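Local structure of Bd3460 (Bdellovibrio bacteriovorus, 5CEC) at residues K31-E35 and G63-L67; V171-P177 and A207-T212. The protein binds the predator's own endopeptidase Bd3459 through its ankyrin repeats and probably acts as an immunity protein that protects Bdellovibrio from it during cell invasion. All blocks are in the same frame, centred on the assembly; numbering follows the deposited sequence.

Contact 1: K31-E35 and G63-L67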
loop_
_atom_site.group_PDB
_atom_site.type_symbol
_atom_site.label_atom_id
_atom_site.label_comp_id
_atom_site.label_asym_id
_atom_site.label_seq_id
_atom_site.Cartn_x
_atom_site.Cartn_y
_atom_site.Cartn_z
ATOM N N LYS B 31 -4.890 15.193 20.210
ATOM C CA LYS B 31 -5.241 14.965 18.809
ATOM C C LYS B 31 -3.983 14.831 17.950
ATOM O O LYS B 31 -3.924 13.983 17.070
ATOM C CB LYS B 31 -6.146 16.077 18.283
ATOM C CG LYS B 31 -6.741 15.802 16.909
ATOM C CD LYS B 31 -7.794 16.846 16.560
ATOM C CE LYS B 31 -8.251 16.722 15.116
ATOM N NZ LYS B 31 -9.119 17.859 14.706
ATOM N N ALA B 32 -2.967 15.650 18.231
ATOM C CA ALA B 32 -1.712 15.601 17.476
ATOM C C ALA B 32 -0.976 14.269 17.639
ATOM O O ALA B 32 -0.472 13.721 16.660
ATOM C CB ALA B 32 -0.810 16.753 17.881
ATOM N N LEU B 33 -0.901 13.767 18.873
ATOM C CA LEU B 33 -0.294 12.469 19.126
ATOM C C LEU B 33 -1.040 11.349 18.385
ATOM O O LEU B 33 -0.412 10.477 17.735
ATOM C CB LEU B 33 -0.279 12.127 20.609
ATOM C CG LEU B 33 0.184 10.717 21.009
ATOM C CD1 LEU B 33 1.546 10.343 20.448
ATOM C CD2 LEU B 33 0.213 10.562 22.518
ATOM N N ASN B 34 -2.365 11.339 18.519
ATOM C CA ASN B 34 -3.191 10.305 17.864
ATOM C C ASN B 34 -3.028 10.295 16.348
ATOM O O ASN B 34 -2.887 9.233 15.748
ATOM C CB ASN B 34 -4.664 10.423 18.267
ATOM C CG ASN B 34 -4.889 10.107 19.732
ATOM O OD1 ASN B 34 -4.010 9.550 20.409
ATOM N ND2 ASN B 34 -6.039 10.487 20.242
ATOM N N GLU B 35 -2.989 11.487 15.750
ATOM C CA GLU B 35 -2.739 11.626 14.315
ATOM C C GLU B 35 -1.344 11.138 13.897
ATOM O O GLU B 35 -1.204 10.349 12.954
ATOM C CB GLU B 35 -3.008 13.073 13.866
ATOM C CG GLU B 35 -4.501 13.412 13.883
ATOM C CD GLU B 35 -4.838 14.822 13.419
ATOM O OE1 GLU B 35 -3.934 15.673 13.314
ATOM O OE2 GLU B 35 -6.032 15.083 13.158
ATOM N N GLY B 63 -13.341 7.119 21.551
ATOM C CA GLY B 63 -12.724 6.096 22.413
ATOM C C GLY B 63 -11.349 5.643 22.011
ATOM O O GLY B 63 -10.860 4.640 22.530
ATOM N N MET B 64 -10.716 6.351 21.075
ATOM C CA MET B 64 -9.396 5.955 20.579
ATOM C C MET B 64 -8.282 6.383 21.509
ATOM O O MET B 64 -8.305 7.481 22.095
ATOM C CB MET B 64 -9.134 6.560 19.196
ATOM C CG MET B 64 -10.144 6.158 18.132
ATOM S SD MET B 64 -10.026 4.422 17.674
ATOM C CE MET B 64 -8.523 4.417 16.698
ATOM N N THR B 65 -7.276 5.542 21.565
ATOM C CA THR B 65 -5.998 5.813 22.213
ATOM C C THR B 65 -4.890 5.908 21.165
ATOM O O THR B 65 -5.058 5.463 20.027
ATOM C CB THR B 65 -5.609 4.656 23.120
ATOM O OG1 THR B 65 -5.501 3.459 22.335
ATOM C CG2 THR B 65 -6.624 4.472 24.247
ATOM N N PRO B 66 -3.721 6.433 21.562
ATOM C CA PRO B 66 -2.549 6.357 20.689
ATOM C C PRO B 66 -2.257 4.951 20.197
ATOM O O PRO B 66 -1.892 4.766 19.018
ATOM C CB PRO B 66 -1.414 6.856 21.596
ATOM C CG PRO B 66 -2.098 7.796 22.529
ATOM C CD PRO B 66 -3.454 7.236 22.776
ATOM N N LEU B 67 -2.326 3.971 21.087
ATOM C CA LEU B 67 -2.003 2.607 20.692
ATOM C C LEU B 67 -2.948 2.098 19.610
ATOM O O LEU B 67 -2.512 1.405 18.681
ATOM C CB LEU B 67 -2.037 1.678 21.913
ATOM C CG LEU B 67 -1.587 0.248 21.640
ATOM C CD1 LEU B 67 -0.127 0.185 21.283
ATOM C CD2 LEU B 67 -1.916 -0.662 22.797
HETATM O O HOH W 1 -6.520 9.346 22.792
#

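Contact 2: V171-P177 and A207-T212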
loop_
_atom_site.group_PDB
_atom_site.type_symbol
_atom_site.label_atom_id
_atom_site.label_comp_id
_atom_site.label_asym_id
_atom_site.label_seq_id
_atom_site.Cartn_x
_atom_site.Cartn_y
_atom_site.Cartn_z
ATOM N N VAL B 171 -14.889 -19.692 6.402
ATOM C CA VAL B 171 -14.083 -20.328 5.380
ATOM C C VAL B 171 -14.924 -21.205 4.478
ATOM O O VAL B 171 -14.647 -21.314 3.272
ATOM C CB VAL B 171 -12.902 -21.081 6.010
ATOM C CG1 VAL B 171 -12.204 -21.996 5.046
ATOM C CG2 VAL B 171 -11.975 -20.093 6.707
ATOM N N ALA B 172 -15.961 -21.822 5.015
ATOM C CA ALA B 172 -16.896 -22.574 4.164
ATOM C C ALA B 172 -17.462 -21.662 3.086
ATOM O O ALA B 172 -17.597 -22.075 1.933
ATOM C CB ALA B 172 -18.014 -23.174 5.004
ATOM N N ARG B 173 -17.850 -20.429 3.455
ATOM C CA ARG B 173 -18.373 -19.511 2.419
ATOM C C ARG B 173 -17.293 -19.008 1.469
ATOM O O ARG B 173 -17.473 -19.046 0.241
ATOM C CB ARG B 173 -19.008 -18.303 3.065
ATOM C CG ARG B 173 -20.270 -18.580 3.815
ATOM C CD ARG B 173 -21.038 -17.298 4.066
ATOM N NE ARG B 173 -22.240 -17.523 4.855
ATOM C CZ ARG B 173 -22.297 -17.587 6.180
ATOM N NH1 ARG B 173 -21.201 -17.467 6.926
ATOM N NH2 ARG B 173 -23.466 -17.813 6.737
ATOM N N TYR B 174 -16.179 -18.528 2.030
ATOM C CA TYR B 174 -15.295 -17.675 1.261
ATOM C C TYR B 174 -13.842 -18.136 1.185
ATOM O O TYR B 174 -12.983 -17.414 0.646
ATOM C CB TYR B 174 -15.363 -16.265 1.821
ATOM C CG TYR B 174 -16.770 -15.705 1.895
ATOM C CD1 TYR B 174 -17.560 -15.635 0.738
ATOM C CD2 TYR B 174 -17.329 -15.283 3.083
ATOM C CE1 TYR B 174 -18.842 -15.139 0.770
ATOM C CE2 TYR B 174 -18.614 -14.744 3.118
ATOM C CZ TYR B 174 -19.372 -14.708 1.961
ATOM O OH TYR B 174 -20.635 -14.219 1.984
ATOM N N GLY B 175 -13.556 -19.331 1.699
ATOM C CA GLY B 175 -12.212 -19.863 1.737
ATOM C C GLY B 175 -12.034 -21.085 0.881
ATOM O O GLY B 175 -12.825 -21.365 -0.033
ATOM N N THR B 176 -10.944 -21.781 1.159
ATOM C CA THR B 176 -10.494 -22.890 0.349
ATOM C C THR B 176 -10.511 -24.202 1.109
ATOM O O THR B 176 -10.593 -24.214 2.337
ATOM C CB THR B 176 -9.046 -22.682 -0.066
ATOM O OG1 THR B 176 -8.220 -22.680 1.102
ATOM C CG2 THR B 176 -8.838 -21.379 -0.856
ATOM N N PRO B 177 -10.372 -25.333 0.373
ATOM C CA PRO B 177 -10.234 -26.608 1.052
ATOM C C PRO B 177 -9.030 -26.653 1.998
ATOM O O PRO B 177 -9.124 -27.230 3.086
ATOM C CB PRO B 177 -10.106 -27.582 -0.105
ATOM C CG PRO B 177 -10.998 -26.992 -1.144
ATOM C CD PRO B 177 -10.662 -25.526 -1.063
ATOM N N ALA B 207 -23.484 -20.245 -0.402
ATOM C CA ALA B 207 -22.556 -19.267 -0.978
ATOM C C ALA B 207 -21.959 -19.723 -2.327
ATOM O O ALA B 207 -21.086 -19.033 -2.884
ATOM C CB ALA B 207 -21.433 -19.003 0.010
ATOM N N SER B 208 -22.400 -20.885 -2.829
ATOM C CA SER B 208 -21.959 -21.423 -4.129
ATOM C C SER B 208 -20.452 -21.687 -4.151
ATOM O O SER B 208 -19.807 -21.556 -5.180
ATOM C CB SER B 208 -22.400 -20.516 -5.290
ATOM O OG SER B 208 -23.822 -20.374 -5.297
ATOM N N ASN B 209 -19.899 -22.074 -2.999
ATOM C CA ASN B 209 -18.506 -22.478 -2.916
ATOM C C ASN B 209 -18.405 -23.935 -3.161
ATOM O O ASN B 209 -18.533 -24.731 -2.243
ATOM C CB ASN B 209 -17.902 -22.095 -1.564
ATOM C CG ASN B 209 -16.392 -22.146 -1.571
ATOM O OD1 ASN B 209 -15.777 -23.017 -2.224
ATOM N ND2 ASN B 209 -15.775 -21.280 -0.782
ATOM N N GLN B 210 -18.272 -24.305 -4.437
ATOM C CA GLN B 210 -18.268 -25.711 -4.810
ATOM C C GLN B 210 -17.136 -26.458 -4.121
ATOM O O GLN B 210 -17.335 -27.566 -3.630
ATOM C CB GLN B 210 -18.104 -25.862 -6.342
ATOM C CG GLN B 210 -19.349 -25.612 -7.164
ATOM C CD GLN B 210 -20.393 -26.726 -7.103
ATOM O OE1 GLN B 210 -21.572 -26.450 -7.270
ATOM N NE2 GLN B 210 -19.962 -27.989 -6.924
ATOM N N ASP B 211 -15.947 -25.858 -4.064
ATOM C CA ASP B 211 -14.801 -26.600 -3.544
ATOM C C ASP B 211 -14.893 -26.872 -2.039
ATOM O O ASP B 211 -14.560 -27.964 -1.611
ATOM C CB ASP B 211 -13.492 -25.880 -3.860
ATOM C CG ASP B 211 -13.191 -25.814 -5.332
ATOM O OD1 ASP B 211 -13.574 -26.736 -6.062
ATOM O OD2 ASP B 211 -12.572 -24.816 -5.763
ATOM N N THR B 212 -15.317 -25.891 -1.237
ATOM C CA THR B 212 -15.472 -26.154 0.179
ATOM C C THR B 212 -16.687 -27.042 0.474
ATOM O O THR B 212 -16.632 -27.853 1.405
ATOM C CB THR B 212 -15.596 -24.883 1.028
ATOM O OG1 THR B 212 -16.716 -24.147 0.559
ATOM C CG2 THR B 212 -14.304 -24.043 1.000
HETATM O O HOH W 2 -13.075 -22.519 -2.403
#

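Contact 1: K31-E35 and G63-L67
L33 and N34, neighbours on helix 31-39, press against P66, the first helical residue after the loop 63-65, joining adjacent helices of an ankyrin-repeat stack. T65, P66 and L67 spell the Thr-Pro-Leu signature that starts the first helix of an ankyrin repeat. The nearest CA pair, N34 CA and P66 CA, is 4.9 Å apart. L33 supplies the apolar part. With its CG swung opposite the backbone N (chi1 173°), it sends CD2 to the proline ring, where L33 CD2 lies 3.6 Å from P66 CG and the two side chains meet at about a right angle. L33 also packs on V45, L48 and V49 of helix 42-49, so the same side chain touches both that helix and the proline. N34 follows with the polar part. Its CG sits beside the backbone N (chi1 -67°), which brings the amide end closer to the loop than its CB direction alone would suggest. N34 OD1 lies 3.4 Å from P66 CG and 3.3 Å from P66 N; since the proline nitrogen carries no hydrogen, this approach is van der Waals contact. The other end of the amide works through a water: N34 ND2 donates to it over 2.8 Å, and the water in turn donates to M64 O at 2.7 Å. With more acceptors in reach than it has protons, the water cannot serve all of them at once, so the bond to M64 O may not always be made. M64 adds little directly here, because the end of its side chain leads away to F102 and to R392 of the Bd3459 chain. T65, whose CB points away, is the N-cap of helix 66-72: its OG1 accepts a hydrogen bond from M68 N.

Contact 2: V171-P177 and A207-T212
N209 and T212 reach from the start of helix 210-218 to the carbonyls at and just past the end of helix 167-174, a junction of the ankyrin-repeat stack in which an N-cap side chain meets the end of another helix. T212 holds OG1 between its backbone N and carbonyl carbon (chi1 58°), and from there the hydroxyl donates to A172 O. The bond is short, 2.6 Å from T212 OG1 to A172 O, and runs in the carbonyl plane on a lone pair. The same rotation brings the methyl against the turn, with T212 CG2 3.2 Å from G175 O. N209 has CG opposite its backbone N (chi1 -164°), which carries the amide to the carbonyls of R173 and G175. Its two N-H bonds go to different acceptors: N209 ND2 is 3.0 Å from R173 O and 3.0 Å from G175 O, both nearly straight and both close to the amide plane. The acceptors are met differently, however. The donor stands 67° out of the carbonyl plane of R173 but is only slightly tilted from that of G175. On the far end of the amide, N209 OD1 takes T212 N at 3.1 Å, the N-cap bond of helix 210-218, and a water that also donates to G175 O. Flanking this polar centre, the A207 methyl rests against CA, CB and CG of R173, whose guanidinium goes elsewhere, to a salt bridge with E165. At the other flank, P177 CG lies 3.9 Å from D211 CB. N411 of the Bd3459 chain donates to R173 O, and Q408 of that chain to A207 O, so the junction borders the enzyme. With both amide hydrogens and OD1 engaged, the rotation of N209 is fixed, and one side chain both caps its own helix and bonds R173 O in the last turn and G175 O just past the neighbouring helix.

How the contacts relate
Following the chain from its N terminus, helix 31-39 opens contact 1, which closes at 63-67, whose nearer end is 28 residues on from E35, just where helix 66-72 starts, after helix 42-49 has returned the chain. Contact 1 is complete before contact 2 opens at the end of helix 167-174; contact 2 in turn closes at the start of helix 210-218, having spanned helices 177-185 and 200-206. The two loops therefore run in series and neither nests nor crosses. The centres of contacts 1 and 2 are 39 Å apart, on opposite sides of the chain's centre, and the nearest atoms of contacts 1 and 2 remain about 26 Å apart. Each ties adjacent layers near one end of the stack; contact 2 borders the Bd3459 chain broadly, contact 1 only through M64.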